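Local coordinates for phosphatidylinositol-specific phospholipase C (Listeria monocytogenes, PDB 2PLC), which is a bacterial phospholipase C of the phosphatidylinositol-specific family, built on a TIM-barrel type of fold, at residues T14-A17 against A18-I21; M48-Y51 against Q52-A56; P163-N167 against S168-G172. One frame throughout, in Å; residues are numbered along the deposited sequence.

Contact 1. Residues T14-A17 against A18-I21; sequences TNLA and ALSI
A short 3-10 turn that delivers the chain into strand 20-24, which pairs in parallel with strand 253-257 in this TIM-barrel type of fold, brings Asn-15 and Leu-16 against Ala-18 and Leu-19. It illustrates how a loop can be set before a barrel strand begins. The turn is started by an Asx turn: OD1 of Asn-15 accepts the backbone N of Ala-17 at 2.9 Å, close to straight at 162°, with the donor tilted 29° from the carbonyl plane of the side-chain amide. The other end of that amide, ND2, is tied to the carbonyl of Ile-142, so both ends fix its rotation. One residue further on, N of Ala-18 binds O of Asn-15 at 3.1 Å, approaching from above the carbonyl plane and not along a lone pair. The bond from N of Leu-19 to O of Leu-16 is weak, at 3.4 Å, but the same oxygen also accepts a hydrogen bond from a water at 2.8 Å, which donates as well to O of Leu-19 and so bridges the turn to the start of the strand. Hydrophobic contact is lighter. A chi1 of -53° sets OG1 of Thr-14 beside the backbone N, where it makes a weak bond to the carbonyl of Pro-11, and sends CG2 the other way, to CD2 of Leu-19 at 3.8 Å. CD1 of Leu-16 and CD1 of Leu-19 also meet, at 4.2 Å, and CD1 of Ile-21 lies 4.2 Å from O of Leu-16.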
loop_
_atom_site.group_PDB
_atom_site.type_symbol
_atom_site.label_atom_id
_atom_site.label_comp_id
_atom_site.label_asym_id
_atom_site.label_seq_id
_atom_site.Cartn_x
_atom_site.Cartn_y
_atom_site.Cartn_z
ATOM N N THR A 14 -15.165 -3.150 12.631
ATOM C CA THR A 14 -13.745 -2.883 12.857
ATOM C C THR A 14 -13.271 -1.729 11.990
ATOM O O THR A 14 -13.608 -1.655 10.810
ATOM C CB THR A 14 -12.870 -4.112 12.548
ATOM O OG1 THR A 14 -13.358 -5.242 13.281
ATOM C CG2 THR A 14 -11.423 -3.849 12.953
ATOM N N ASN A 15 -12.519 -0.810 12.592
ATOM C CA ASN A 15 -11.993 0.335 11.858
ATOM C C ASN A 15 -10.710 -0.069 11.134
ATOM O O ASN A 15 -9.972 -0.945 11.585
ATOM C CB ASN A 15 -11.723 1.508 12.799
ATOM C CG ASN A 15 -11.448 2.798 12.052
ATOM O OD1 ASN A 15 -10.302 3.137 11.777
ATOM N ND2 ASN A 15 -12.504 3.521 11.714
ATOM N N LEU A 16 -10.460 0.563 9.998
ATOM C CA LEU A 16 -9.279 0.254 9.210
ATOM C C LEU A 16 -7.988 0.539 9.978
ATOM O O LEU A 16 -6.987 -0.145 9.786
ATOM C CB LEU A 16 -9.310 1.052 7.903
ATOM C CG LEU A 16 -9.045 0.326 6.583
ATOM C CD1 LEU A 16 -9.963 -0.878 6.437
ATOM C CD2 LEU A 16 -9.271 1.293 5.439
ATOM N N ALA A 17 -8.023 1.534 10.864
ATOM C CA ALA A 17 -6.847 1.911 11.658
ATOM C C ALA A 17 -6.530 0.925 12.779
ATOM O O ALA A 17 -5.433 0.939 13.340
ATOM C CB ALA A 17 -7.023 3.304 12.224
ATOM N N ALA A 18 -7.493 0.070 13.096
ATOM C CA ALA A 18 -7.329 -0.931 14.141
ATOM C C ALA A 18 -6.755 -2.246 13.607
ATOM O O ALA A 18 -6.715 -3.246 14.328
ATOM C CB ALA A 18 -8.665 -1.191 14.809
ATOM N N LEU A 19 -6.276 -2.236 12.365
ATOM C CA LEU A 19 -5.739 -3.451 11.748
ATOM C C LEU A 19 -4.237 -3.474 11.496
ATOM O O LEU A 19 -3.568 -2.439 11.496
ATOM C CB LEU A 19 -6.433 -3.704 10.405
ATOM C CG LEU A 19 -7.945 -3.898 10.341
ATOM C CD1 LEU A 19 -8.382 -3.966 8.888
ATOM C CD2 LEU A 19 -8.336 -5.157 11.074
ATOM N N SER A 20 -3.729 -4.685 11.283
ATOM C CA SER A 20 -2.333 -4.931 10.938
ATOM C C SER A 20 -2.445 -5.378 9.478
ATOM O O SER A 20 -2.978 -6.449 9.178
ATOM C CB SER A 20 -1.748 -6.046 11.799
ATOM O OG SER A 20 -1.730 -5.656 13.157
ATOM N N ILE A 21 -1.982 -4.533 8.566
ATOM C CA ILE A 21 -2.098 -4.828 7.143
ATOM C C ILE A 21 -0.769 -4.983 6.416
ATOM O O ILE A 21 0.122 -4.152 6.573
ATOM C CB ILE A 21 -2.896 -3.701 6.451
ATOM C CG1 ILE A 21 -4.238 -3.503 7.166
ATOM C CG2 ILE A 21 -3.101 -4.013 4.975
ATOM C CD1 ILE A 21 -4.972 -2.246 6.766
HETATM O O HOH W 1 -4.190 -0.163 9.850
#

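Contact 2. Residues M48-Y51 against Q52-A56; sequences MSLY and QQLEA
Gln-53 reaches back past the first turn to Met-48, and its side-chain amide makes the tight, buried part of this contact. NE2 donates to O of Met-48 at 3.0 Å along a nearly straight path (167°); the acceptor lies in the amide plane, although the donor stands above the plane of the Met-48 carbonyl. Thr-24 and Thr-27 bind the same amide through OE1 and NE2, so three bonds grip it. CG of Gln-53 lies 3.8 Å from CB of Met-48. This is the N-terminal start of helix 50-55, with Ser-49 as N-cap: its OG, placed between N and the carbonyl carbon (chi1 67°), accepts N of Gln-52 in a weak bond of 3.5 Å. The first full helical bond, from N of Gln-53 to O of Ser-49, measures 3.0 Å. Leu-50 and Leu-54, also buried, touch helix 82-95. A separate, looser pairing sets SD of Met-48 4.1 Å from CB of Ala-56. On the more open side, the partly exposed Tyr-51 and Glu-55 lie obliquely, ring and carboxylate planes 38° apart, with CE2 of Tyr-51 3.5 Å from CD of Glu-55; Lys-95 bonds to the Tyr-51 hydroxyl and makes a long, weak ion pair with the carboxylate.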
loop_
_atom_site.group_PDB
_atom_site.type_symbol
_atom_site.label_atom_id
_atom_site.label_comp_id
_atom_site.label_asym_id
_atom_site.label_seq_id
_atom_site.Cartn_x
_atom_site.Cartn_y
_atom_site.Cartn_z
ATOM N N MET A 48 6.650 -11.390 -6.982
ATOM C CA MET A 48 5.268 -11.771 -7.265
ATOM C C MET A 48 4.581 -10.714 -8.110
ATOM O O MET A 48 4.851 -9.524 -7.957
ATOM C CB MET A 48 4.466 -11.955 -5.968
ATOM C CG MET A 48 4.789 -13.223 -5.183
ATOM S SD MET A 48 3.788 -13.389 -3.674
ATOM C CE MET A 48 4.417 -12.001 -2.699
ATOM N N SER A 49 3.719 -11.147 -9.026
ATOM C CA SER A 49 2.979 -10.210 -9.862
ATOM C C SER A 49 1.886 -9.602 -8.987
ATOM O O SER A 49 1.615 -10.103 -7.888
ATOM C CB SER A 49 2.353 -10.915 -11.075
ATOM O OG SER A 49 1.343 -11.822 -10.680
ATOM N N LEU A 50 1.257 -8.536 -9.476
ATOM C CA LEU A 50 0.203 -7.851 -8.732
ATOM C C LEU A 50 -0.858 -8.818 -8.250
ATOM O O LEU A 50 -1.185 -8.858 -7.070
ATOM C CB LEU A 50 -0.448 -6.769 -9.600
ATOM C CG LEU A 50 -1.656 -6.008 -9.046
ATOM C CD1 LEU A 50 -1.348 -5.402 -7.687
ATOM C CD2 LEU A 50 -2.038 -4.922 -10.022
ATOM N N TYR A 51 -1.332 -9.652 -9.162
ATOM C CA TYR A 51 -2.369 -10.606 -8.832
ATOM C C TYR A 51 -1.939 -11.632 -7.787
ATOM O O TYR A 51 -2.732 -12.018 -6.926
ATOM C CB TYR A 51 -2.865 -11.297 -10.095
ATOM C CG TYR A 51 -4.097 -12.106 -9.825
ATOM C CD1 TYR A 51 -5.315 -11.476 -9.560
ATOM C CD2 TYR A 51 -4.026 -13.498 -9.726
ATOM C CE1 TYR A 51 -6.445 -12.214 -9.188
ATOM C CE2 TYR A 51 -5.144 -14.252 -9.353
ATOM C CZ TYR A 51 -6.353 -13.607 -9.081
ATOM O OH TYR A 51 -7.460 -14.354 -8.682
ATOM N N GLN A 52 -0.687 -12.071 -7.859
ATOM C CA GLN A 52 -0.182 -13.045 -6.899
ATOM C C GLN A 52 -0.104 -12.439 -5.503
ATOM O O GLN A 52 -0.359 -13.123 -4.512
ATOM C CB GLN A 52 1.198 -13.543 -7.312
ATOM C CG GLN A 52 1.231 -14.222 -8.652
ATOM C CD GLN A 52 2.572 -14.843 -8.935
ATOM O OE1 GLN A 52 2.663 -16.032 -9.231
ATOM N NE2 GLN A 52 3.633 -14.047 -8.827
ATOM N N GLN A 53 0.270 -11.163 -5.438
ATOM C CA GLN A 53 0.390 -10.446 -4.171
ATOM C C GLN A 53 -0.964 -10.337 -3.476
ATOM O O GLN A 53 -1.068 -10.530 -2.264
ATOM C CB GLN A 53 0.956 -9.049 -4.405
ATOM C CG GLN A 53 2.395 -9.020 -4.885
ATOM C CD GLN A 53 2.878 -7.609 -5.151
ATOM O OE1 GLN A 53 2.504 -6.674 -4.441
ATOM N NE2 GLN A 53 3.700 -7.442 -6.185
ATOM N N LEU A 54 -2.004 -10.049 -4.254
ATOM C CA LEU A 54 -3.350 -9.933 -3.704
ATOM C C LEU A 54 -3.801 -11.276 -3.139
ATOM O O LEU A 54 -4.299 -11.341 -2.019
ATOM C CB LEU A 54 -4.327 -9.428 -4.769
ATOM C CG LEU A 54 -4.055 -8.018 -5.310
ATOM C CD1 LEU A 54 -5.123 -7.628 -6.325
ATOM C CD2 LEU A 54 -4.017 -7.017 -4.167
ATOM N N GLU A 55 -3.596 -12.348 -3.897
ATOM C CA GLU A 55 -3.970 -13.683 -3.433
ATOM C C GLU A 55 -3.137 -14.125 -2.228
ATOM O O GLU A 55 -3.562 -14.987 -1.463
ATOM C CB GLU A 55 -3.830 -14.719 -4.551
ATOM C CG GLU A 55 -4.852 -14.589 -5.662
ATOM C CD GLU A 55 -5.156 -15.924 -6.334
ATOM O OE1 GLU A 55 -4.215 -16.733 -6.535
ATOM O OE2 GLU A 55 -6.345 -16.163 -6.652
ATOM N N ALA A 56 -1.949 -13.539 -2.076
ATOM C CA ALA A 56 -1.064 -13.855 -0.958
ATOM C C ALA A 56 -1.462 -13.100 0.315
ATOM O O ALA A 56 -0.919 -13.354 1.392
ATOM C CB ALA A 56 0.381 -13.546 -1.326
#

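Contact 3. Residues P163-N167 against S168-G172; sequences PLVIN and SRKFG
The Ile-166 and Phe-171 side chains cross at about a right angle, with CD1 of Ile-166 over one face of the ring in a CH-pi contact, 4.1 Å from the Phe-171 centroid and 15° off the ring normal. CB of Ile-166 presses closer, 3.5 Å from CE1 of Phe-171. The phenyl is brought there by its CG, anti to the carbonyl carbon (chi1 -72°), which swings it along the hairpin toward the turn. Leu-164 shares this face of the two-stranded hairpin and crosses Phe-171 obliquely, CD2 to CB at 4.1 Å. Pro-163 and Lys-170 meet toward the open end of the hairpin, CG of the proline 3.6 Å from CD of the lysine, whose chain bends at chi3 (67°) to send NZ to the carbonyl of Asp-137. Register rests on Ile-166 with Arg-169, a hydrogen-bonded pair (Ile-166 N to Arg-169 O 2.9 Å), and Val-165 with Lys-170, a non-hydrogen-bonded one; Phe-171 N also bonds to Leu-164 O at 2.7 Å. A type II' turn, with Asn-167 and Ser-168 at its corners, closes the hairpin. Helix 114-125 covers Leu-164 and Phe-171, with Ile-166 packed on the ring, whereas on the Val-165 and Lys-170 face an aliphatic stem packs while its ammonium is satisfied by a carbonyl.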
loop_
_atom_site.group_PDB
_atom_site.type_symbol
_atom_site.label_atom_id
_atom_site.label_comp_id
_atom_site.label_asym_id
_atom_site.label_seq_id
_atom_site.Cartn_x
_atom_site.Cartn_y
_atom_site.Cartn_z
ATOM N N PRO A 163 -7.015 15.653 -2.535
ATOM C CA PRO A 163 -7.678 14.420 -2.980
ATOM C C PRO A 163 -8.352 14.511 -4.351
ATOM O O PRO A 163 -8.780 15.584 -4.783
ATOM C CB PRO A 163 -8.692 14.157 -1.864
ATOM C CG PRO A 163 -9.020 15.530 -1.381
ATOM C CD PRO A 163 -7.665 16.182 -1.323
ATOM N N LEU A 164 -8.425 13.372 -5.034
ATOM C CA LEU A 164 -9.042 13.300 -6.353
ATOM C C LEU A 164 -10.545 13.555 -6.279
ATOM O O LEU A 164 -11.290 12.801 -5.647
ATOM C CB LEU A 164 -8.790 11.930 -6.988
ATOM C CG LEU A 164 -9.335 11.749 -8.407
ATOM C CD1 LEU A 164 -8.483 12.541 -9.393
ATOM C CD2 LEU A 164 -9.336 10.285 -8.774
ATOM N N VAL A 165 -10.980 14.632 -6.924
ATOM C CA VAL A 165 -12.390 14.986 -6.951
ATOM C C VAL A 165 -12.932 14.861 -8.374
ATOM O O VAL A 165 -12.436 15.508 -9.298
ATOM C CB VAL A 165 -12.629 16.430 -6.444
ATOM C CG1 VAL A 165 -14.113 16.735 -6.422
ATOM C CG2 VAL A 165 -12.034 16.619 -5.054
ATOM N N ILE A 166 -13.911 13.982 -8.549
ATOM C CA ILE A 166 -14.541 13.779 -9.848
ATOM C C ILE A 166 -16.025 14.057 -9.640
ATOM O O ILE A 166 -16.725 13.295 -8.965
ATOM C CB ILE A 166 -14.327 12.336 -10.392
ATOM C CG1 ILE A 166 -12.830 12.008 -10.454
ATOM C CG2 ILE A 166 -14.922 12.203 -11.795
ATOM C CD1 ILE A 166 -12.526 10.603 -10.931
ATOM N N ASN A 167 -16.478 15.174 -10.212
ATOM C CA ASN A 167 -17.859 15.645 -10.103
ATOM C C ASN A 167 -18.104 16.190 -8.703
ATOM O O ASN A 167 -17.477 17.166 -8.296
ATOM C CB ASN A 167 -18.863 14.539 -10.449
ATOM C CG ASN A 167 -18.973 14.301 -11.940
ATOM O OD1 ASN A 167 -19.668 15.033 -12.645
ATOM N ND2 ASN A 167 -18.278 13.281 -12.431
ATOM N N SER A 168 -19.008 15.561 -7.966
ATOM C CA SER A 168 -19.303 15.998 -6.609
ATOM C C SER A 168 -18.822 14.961 -5.606
ATOM O O SER A 168 -19.181 15.009 -4.428
ATOM C CB SER A 168 -20.804 16.240 -6.443
ATOM O OG SER A 168 -21.230 17.320 -7.257
ATOM N N ARG A 169 -18.000 14.030 -6.083
ATOM C CA ARG A 169 -17.470 12.968 -5.240
ATOM C C ARG A 169 -15.960 13.074 -5.048
ATOM O O ARG A 169 -15.219 13.387 -5.985
ATOM C CB ARG A 169 -17.825 11.594 -5.824
ATOM C CG ARG A 169 -19.314 11.358 -6.009
ATOM C CD ARG A 169 -20.078 11.471 -4.694
ATOM N NE ARG A 169 -19.899 10.306 -3.829
ATOM C CZ ARG A 169 -20.447 10.175 -2.622
ATOM N NH1 ARG A 169 -21.213 11.138 -2.124
ATOM N NH2 ARG A 169 -20.247 9.070 -1.917
ATOM N N LYS A 170 -15.528 12.840 -3.811
ATOM C CA LYS A 170 -14.118 12.870 -3.440
ATOM C C LYS A 170 -13.672 11.416 -3.327
ATOM O O LYS A 170 -14.124 10.686 -2.442
ATOM C CB LYS A 170 -13.935 13.589 -2.100
ATOM C CG LYS A 170 -12.483 13.801 -1.698
ATOM C CD LYS A 170 -12.361 14.601 -0.405
ATOM C CE LYS A 170 -12.902 13.834 0.790
ATOM N NZ LYS A 170 -12.628 14.545 2.073
ATOM N N PHE A 171 -12.819 10.998 -4.257
ATOM C CA PHE A 171 -12.313 9.629 -4.305
ATOM C C PHE A 171 -11.186 9.361 -3.318
ATOM O O PHE A 171 -10.029 9.698 -3.565
ATOM C CB PHE A 171 -11.881 9.278 -5.732
ATOM C CG PHE A 171 -13.034 9.097 -6.679
ATOM C CD1 PHE A 171 -13.882 10.160 -6.978
ATOM C CD2 PHE A 171 -13.293 7.854 -7.245
ATOM C CE1 PHE A 171 -14.974 9.985 -7.824
ATOM C CE2 PHE A 171 -14.381 7.666 -8.093
ATOM C CZ PHE A 171 -15.224 8.733 -8.384
ATOM N N GLY A 172 -11.540 8.726 -2.206
ATOM C CA GLY A 172 -10.557 8.427 -1.184
ATOM C C GLY A 172 -10.048 9.673 -0.489
ATOM O O GLY A 172 -10.819 10.582 -0.174
HETATM O O HOH W 2 -7.524 10.872 -3.478
#

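In the fold
The three local contacts follow one another along the chain, contact 1 first, then contact 2, then contact 3, and none touches another. Centres of contacts 1 and 2 lie about 21 Å apart, centres of 1 and 3 about 23 Å, and centres of 2 and 3 about 28 Å. Each belongs to a different element: contact 1 leads into strand 20-24 of the parallel sheet, contact 2 starts helix 50-55, which packs on helix 82-95, and contact 3 is a hairpin of the mixed sheet, which also holds strands 60-65 and 101-107. As a worked example, they show turn, cap and hairpin each shaping a different part of one fold through contacts between near neighbours in sequence.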